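Spore germination protein GerM (PDB 6GZB) is of unknown molecular function but affects both sporulation and germination in Bacillus subtilis, and is built of two tandem GerMN domains. Local coordinates at residues 201-215 against 289-302. Residues are numbered along the deposited sequence; the frame is centred on the assembly and turned at random.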
loop_
_atom_site.group_PDB
_atom_site.type_symbol
_atom_site.label_atom_id
_atom_site.label_comp_id
_atom_site.label_asym_id
_atom_site.label_seq_id
_atom_site.Cartn_x
_atom_site.Cartn_y
_atom_site.Cartn_z
ATOM N N LEU A 201 9.053 -7.838 -0.784
ATOM C CA LEU A 201 7.663 -8.247 -0.701
ATOM C C LEU A 201 6.928 -7.281 0.218
ATOM O O LEU A 201 7.372 -7.008 1.337
ATOM C CB LEU A 201 7.558 -9.668 -0.141
ATOM C CG LEU A 201 6.182 -10.328 -0.281
ATOM C CD1 LEU A 201 5.906 -10.668 -1.740
ATOM C CD2 LEU A 201 6.074 -11.560 0.609
ATOM N N THR A 202 5.800 -6.775 -0.261
ATOM C CA THR A 202 5.014 -5.819 0.493
ATOM C C THR A 202 4.045 -6.529 1.411
ATOM O O THR A 202 3.357 -7.476 1.008
ATOM C CB THR A 202 4.268 -4.871 -0.444
ATOM O OG1 THR A 202 5.230 -4.040 -1.099
ATOM C CG2 THR A 202 3.283 -3.996 0.326
ATOM N N VAL A 203 4.062 -6.108 2.671
ATOM C CA VAL A 203 3.238 -6.699 3.721
ATOM C C VAL A 203 2.562 -5.560 4.486
ATOM O O VAL A 203 3.188 -4.537 4.777
ATOM C CB VAL A 203 4.126 -7.512 4.684
ATOM C CG1 VAL A 203 3.351 -7.995 5.893
ATOM C CG2 VAL A 203 4.764 -8.681 3.947
ATOM N N TYR A 204 1.276 -5.721 4.775
ATOM C CA TYR A 204 0.509 -4.690 5.465
ATOM C C TYR A 204 0.465 -4.938 6.966
ATOM O O TYR A 204 0.121 -6.029 7.420
ATOM C CB TYR A 204 -0.915 -4.611 4.923
ATOM C CG TYR A 204 -1.030 -3.873 3.613
ATOM C CD1 TYR A 204 -0.794 -4.512 2.403
ATOM C CD2 TYR A 204 -1.414 -2.553 3.584
ATOM C CE1 TYR A 204 -0.945 -3.838 1.201
ATOM C CE2 TYR A 204 -1.563 -1.870 2.395
ATOM C CZ TYR A 204 -1.301 -2.509 1.205
ATOM O OH TYR A 204 -1.452 -1.812 0.023
ATOM N N TYR A 205 0.833 -3.916 7.726
ATOM C CA TYR A 205 0.705 -3.966 9.164
ATOM C C TYR A 205 -0.303 -2.940 9.625
ATOM O O TYR A 205 -0.768 -2.113 8.844
ATOM C CB TYR A 205 2.058 -3.723 9.832
ATOM C CG TYR A 205 3.077 -4.780 9.511
ATOM C CD1 TYR A 205 2.995 -6.040 10.084
ATOM C CD2 TYR A 205 4.111 -4.528 8.626
ATOM C CE1 TYR A 205 3.942 -7.012 9.801
ATOM C CE2 TYR A 205 5.039 -5.502 8.307
ATOM C CZ TYR A 205 4.967 -6.730 8.917
ATOM O OH TYR A 205 5.890 -7.690 8.593
ATOM N N LEU A 206 -0.630 -3.000 10.909
ATOM C CA LEU A 206 -1.701 -2.190 11.471
ATOM C C LEU A 206 -1.116 -1.011 12.233
ATOM O O LEU A 206 -0.040 -1.110 12.829
ATOM C CB LEU A 206 -2.543 -3.078 12.386
ATOM C CG LEU A 206 -3.801 -2.515 13.032
ATOM C CD1 LEU A 206 -4.889 -2.265 12.001
ATOM C CD2 LEU A 206 -4.298 -3.467 14.106
ATOM N N ALA A 207 -1.691 0.158 12.014
ATOM C CA ALA A 207 -1.369 1.335 12.812
ATOM C C ALA A 207 -2.679 1.936 13.307
ATOM O O ALA A 207 -3.758 1.533 12.875
ATOM C CB ALA A 207 -0.613 2.352 11.987
ATOM N N GLU A 208 -2.599 2.897 14.210
ATOM C CA GLU A 208 -3.803 3.590 14.620
ATOM C C GLU A 208 -3.500 4.946 15.196
ATOM O O GLU A 208 -2.408 5.200 15.698
ATOM C CB GLU A 208 -4.615 2.756 15.612
ATOM C CG GLU A 208 -3.916 2.467 16.922
ATOM C CD GLU A 208 -4.908 2.188 18.034
ATOM O OE1 GLU A 208 -5.979 1.611 17.741
ATOM O OE2 GLU A 208 -4.634 2.580 19.188
ATOM N N ASN A 209 -4.466 5.841 15.055
ATOM C CA ASN A 209 -4.422 7.122 15.732
ATOM C C ASN A 209 -5.752 7.371 16.445
ATOM O O ASN A 209 -6.569 6.461 16.596
ATOM C CB ASN A 209 -4.114 8.235 14.724
ATOM C CG ASN A 209 -5.084 8.256 13.559
ATOM O OD1 ASN A 209 -6.193 7.711 13.630
ATOM N ND2 ASN A 209 -4.673 8.905 12.473
ATOM N N GLU A 210 -5.936 8.589 16.931
ATOM C CA GLU A 210 -7.150 8.947 17.652
ATOM C C GLU A 210 -8.397 8.440 16.932
ATOM O O GLU A 210 -9.224 7.788 17.542
ATOM C CB GLU A 210 -7.225 10.463 17.830
ATOM C CG GLU A 210 -6.712 11.248 16.635
ATOM C CD GLU A 210 -7.169 12.691 16.658
ATOM O OE1 GLU A 210 -8.148 13.018 15.948
ATOM O OE2 GLU A 210 -6.568 13.485 17.414
ATOM N N ASP A 211 -8.486 8.674 15.622
ATOM C CA ASP A 211 -9.710 8.432 14.853
ATOM C C ASP A 211 -9.915 6.979 14.421
ATOM O O ASP A 211 -11.057 6.542 14.261
ATOM C CB ASP A 211 -9.724 9.277 13.578
ATOM C CG ASP A 211 -9.639 10.762 13.845
ATOM O OD1 ASP A 211 -10.338 11.258 14.757
ATOM O OD2 ASP A 211 -8.935 11.444 13.068
ATOM N N SER A 212 -8.839 6.293 14.044
ATOM C CA SER A 212 -8.986 5.026 13.337
ATOM C C SER A 212 -7.755 4.121 13.351
ATOM O O SER A 212 -6.642 4.540 13.664
ATOM C CB SER A 212 -9.420 5.271 11.885
ATOM O OG SER A 212 -8.389 5.890 11.131
ATOM N N GLU A 213 -8.011 2.847 13.077
ATOM C CA GLU A 213 -7.006 1.919 12.593
ATOM C C GLU A 213 -6.833 2.092 11.086
ATOM O O GLU A 213 -7.779 2.403 10.370
ATOM C CB GLU A 213 -7.446 0.480 12.855
ATOM C CG GLU A 213 -7.488 0.057 14.312
ATOM C CD GLU A 213 -7.961 -1.381 14.468
ATOM O OE1 GLU A 213 -8.873 -1.784 13.722
ATOM O OE2 GLU A 213 -7.379 -2.127 15.282
ATOM N N TYR A 214 -5.617 1.872 10.607
ATOM C CA TYR A 214 -5.366 1.882 9.188
ATOM C C TYR A 214 -4.207 0.960 8.844
ATOM O O TYR A 214 -3.501 0.484 9.716
ATOM C CB TYR A 214 -5.108 3.308 8.691
ATOM C CG TYR A 214 -3.988 4.042 9.400
ATOM C CD1 TYR A 214 -2.697 4.005 8.908
ATOM C CD2 TYR A 214 -4.244 4.868 10.485
ATOM C CE1 TYR A 214 -1.670 4.677 9.540
ATOM C CE2 TYR A 214 -3.232 5.588 11.096
ATOM C CZ TYR A 214 -1.948 5.487 10.622
ATOM O OH TYR A 214 -0.934 6.212 11.198
ATOM N N TYR A 215 -4.115 0.596 7.578
ATOM C CA TYR A 215 -3.211 -0.451 7.164
ATOM C C TYR A 215 -2.048 0.145 6.400
ATOM O O TYR A 215 -2.243 0.912 5.465
ATOM C CB TYR A 215 -3.962 -1.488 6.332
ATOM C CG TYR A 215 -5.017 -2.198 7.157
ATOM C CD1 TYR A 215 -4.675 -3.277 7.964
ATOM C CD2 TYR A 215 -6.298 -1.678 7.271
ATOM C CE1 TYR A 215 -5.607 -3.881 8.780
ATOM C CE2 TYR A 215 -7.237 -2.271 8.095
ATOM C CZ TYR A 215 -6.875 -3.360 8.861
ATOM O OH TYR A 215 -7.804 -3.974 9.658
ATOM N N SER A 289 -10.990 -8.799 12.179
ATOM C CA SER A 289 -10.989 -7.963 10.995
ATOM C C SER A 289 -9.586 -7.497 10.618
ATOM O O SER A 289 -9.286 -7.311 9.441
ATOM C CB SER A 289 -11.872 -6.746 11.237
ATOM O OG SER A 289 -13.199 -7.018 10.833
ATOM N N GLU A 290 -8.768 -7.232 11.631
ATOM C CA GLU A 290 -7.430 -6.722 11.425
ATOM C C GLU A 290 -6.563 -7.788 10.769
ATOM O O GLU A 290 -5.765 -7.497 9.884
ATOM C CB GLU A 290 -6.806 -6.301 12.762
ATOM C CG GLU A 290 -7.398 -5.020 13.328
ATOM C CD GLU A 290 -8.707 -5.237 14.069
ATOM O OE1 GLU A 290 -9.129 -6.401 14.228
ATOM O OE2 GLU A 290 -9.332 -4.233 14.460
ATOM N N VAL A 291 -6.713 -9.023 11.232
ATOM C CA VAL A 291 -5.978 -10.135 10.667
ATOM C C VAL A 291 -6.426 -10.399 9.228
ATOM O O VAL A 291 -5.599 -10.472 8.313
ATOM C CB VAL A 291 -6.157 -11.401 11.518
ATOM C CG1 VAL A 291 -5.770 -12.633 10.729
ATOM C CG2 VAL A 291 -5.328 -11.308 12.792
ATOM N N LEU A 292 -7.740 -10.455 9.022
ATOM C CA LEU A 292 -8.297 -10.726 7.706
ATOM C C LEU A 292 -7.967 -9.638 6.681
ATOM O O LEU A 292 -7.554 -9.945 5.567
ATOM C CB LEU A 292 -9.810 -10.900 7.804
ATOM C CG LEU A 292 -10.521 -11.376 6.542
ATOM C CD1 LEU A 292 -9.967 -12.722 6.090
ATOM C CD2 LEU A 292 -12.019 -11.453 6.798
ATOM N N ASN A 293 -8.154 -8.372 7.046
ATOM C CA ASN A 293 -7.779 -7.266 6.168
ATOM C C ASN A 293 -6.291 -7.274 5.785
ATOM O O ASN A 293 -5.936 -6.964 4.651
ATOM C CB ASN A 293 -8.118 -5.932 6.828
ATOM C CG ASN A 293 -9.579 -5.588 6.716
ATOM O OD1 ASN A 293 -10.200 -5.819 5.682
ATOM N ND2 ASN A 293 -10.137 -5.024 7.782
ATOM N N SER A 294 -5.435 -7.518 6.771
ATOM C CA SER A 294 -3.999 -7.596 6.556
ATOM C C SER A 294 -3.659 -8.680 5.542
ATOM O O SER A 294 -2.890 -8.452 4.612
ATOM C CB SER A 294 -3.281 -7.882 7.878
ATOM O OG SER A 294 -3.172 -6.699 8.624
ATOM N N ILE A 295 -4.250 -9.856 5.719
ATOM C CA ILE A 295 -4.051 -10.950 4.785
ATOM C C ILE A 295 -4.455 -10.564 3.372
ATOM O O ILE A 295 -3.704 -10.757 2.415
ATOM C CB ILE A 295 -4.850 -12.190 5.204
ATOM C CG1 ILE A 295 -4.228 -12.812 6.453
ATOM C CG2 ILE A 295 -4.893 -13.189 4.062
ATOM C CD1 ILE A 295 -5.100 -13.864 7.106
ATOM N N VAL A 296 -5.653 -10.016 3.242
ATOM C CA VAL A 296 -6.223 -9.756 1.940
ATOM C C VAL A 296 -5.511 -8.616 1.230
ATOM O O VAL A 296 -5.225 -8.708 0.034
ATOM C CB VAL A 296 -7.732 -9.447 2.049
ATOM C CG1 VAL A 296 -8.291 -9.001 0.706
ATOM C CG2 VAL A 296 -8.466 -10.674 2.546
ATOM N N LEU A 297 -5.228 -7.538 1.953
ATOM C CA LEU A 297 -4.481 -6.421 1.366
ATOM C C LEU A 297 -3.092 -6.878 0.916
ATOM O O LEU A 297 -2.588 -6.435 -0.112
ATOM C CB LEU A 297 -4.345 -5.256 2.357
ATOM C CG LEU A 297 -5.627 -4.460 2.617
ATOM C CD1 LEU A 297 -5.429 -3.514 3.785
ATOM C CD2 LEU A 297 -6.059 -3.684 1.381
ATOM N N THR A 298 -2.474 -7.746 1.705
ATOM C CA THR A 298 -1.100 -8.172 1.447
ATOM C C THR A 298 -1.060 -9.089 0.223
ATOM O O THR A 298 -0.310 -8.859 -0.721
ATOM C CB THR A 298 -0.518 -8.894 2.670
ATOM O OG1 THR A 298 -0.387 -7.966 3.764
ATOM C CG2 THR A 298 0.832 -9.498 2.348
ATOM N N LEU A 299 -1.937 -10.077 0.207
ATOM C CA LEU A 299 -1.941 -11.069 -0.862
ATOM C C LEU A 299 -2.389 -10.485 -2.201
ATOM O O LEU A 299 -1.799 -10.795 -3.243
ATOM C CB LEU A 299 -2.818 -12.257 -0.478
ATOM C CG LEU A 299 -2.066 -13.466 0.086
ATOM C CD1 LEU A 299 -0.802 -13.068 0.818
ATOM C CD2 LEU A 299 -2.946 -14.324 0.975
ATOM N N THR A 300 -3.359 -9.578 -2.176
ATOM C CA THR A 300 -3.839 -8.959 -3.413
ATOM C C THR A 300 -2.905 -7.885 -3.963
ATOM O O THR A 300 -3.225 -7.264 -4.967
ATOM C CB THR A 300 -5.252 -8.352 -3.257
ATOM O OG1 THR A 300 -5.266 -7.354 -2.232
ATOM C CG2 THR A 300 -6.253 -9.420 -2.913
ATOM N N GLU A 301 -1.773 -7.639 -3.302
ATOM C CA GLU A 301 -0.692 -6.859 -3.909
ATOM C C GLU A 301 0.124 -7.707 -4.872
ATOM O O GLU A 301 0.883 -7.165 -5.668
ATOM C CB GLU A 301 0.274 -6.305 -2.853
ATOM C CG GLU A 301 -0.300 -5.239 -1.949
ATOM C CD GLU A 301 -0.687 -3.959 -2.673
ATOM O OE1 GLU A 301 -1.547 -3.232 -2.131
ATOM O OE2 GLU A 301 -0.159 -3.664 -3.763
ATOM N N GLN A 302 0.084 -9.008 -4.670
ATOM C CA GLN A 302 0.845 -9.943 -5.459
ATOM C C GLN A 302 0.193 -10.166 -6.787
ATOM O O GLN A 302 -1.002 -10.092 -6.903
ATOM C CB GLN A 302 1.057 -11.244 -4.723
ATOM C CG GLN A 302 1.955 -11.093 -3.525
ATOM C CD GLN A 302 2.127 -12.341 -2.712
ATOM O OE1 GLN A 302 2.005 -13.409 -3.210
ATOM N NE2 GLN A 302 2.417 -12.191 -1.465
HETATM O O HOH W 1 2.430 -8.994 -0.942
#
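A strand edge bonding directly to a helix side chain is the unusual feature here: the backbone N of Tyr204 donates to Thr298 OG1 over 3.0 Å in a nearly straight bond (166°). The setting is a GerMN domain of GerM, where helix 289-299 lies close against one arm of the antiparallel hairpin formed by strands 198-208 and 213-223. Helix and first strand run almost antiparallel, at 158°, and their axes approach to 7.0 Å. The example illustrates how a helix hydroxyl can satisfy a strand N-H, which is consistent with the close approach here. Thr298 OG1 is itself fixed by donating to Ser294 O at 2.7 Å, while its CG2 packs near Thr202 O.

The Tyr204 ring extends the same join along the helix. With CG anti to its carbonyl carbon (chi1 -78°), one face of the ring is turned to Leu297, whose CB sits over it, 3.8 Å from the centroid, in a CH-pi contact. Tyr204 OH donates to Glu301 OE1 at 2.6 Å, meeting that oxygen from above the carboxylate plane; Arg332 forms a salt bridge to the same oxygen. A phenylalanine here would lack the hydroxyl and would probably leave Glu301 OE1 without this donor, with Arg332 as the remaining one of the two partners named.

On the second arm, Tyr215 lays its CB and CG against Leu297 CD1, and its ring stands steeply to the amide of Asn293, whose ND2 donates to Tyr215 OH. Nearby, Glu213 OE1 lies 2.6 Å from Glu290 OE2, so one of these acids probably carries a proton. At the other end of the helix a water donates to Thr202 O and Thr298 O and accepts from Gln302 NE2.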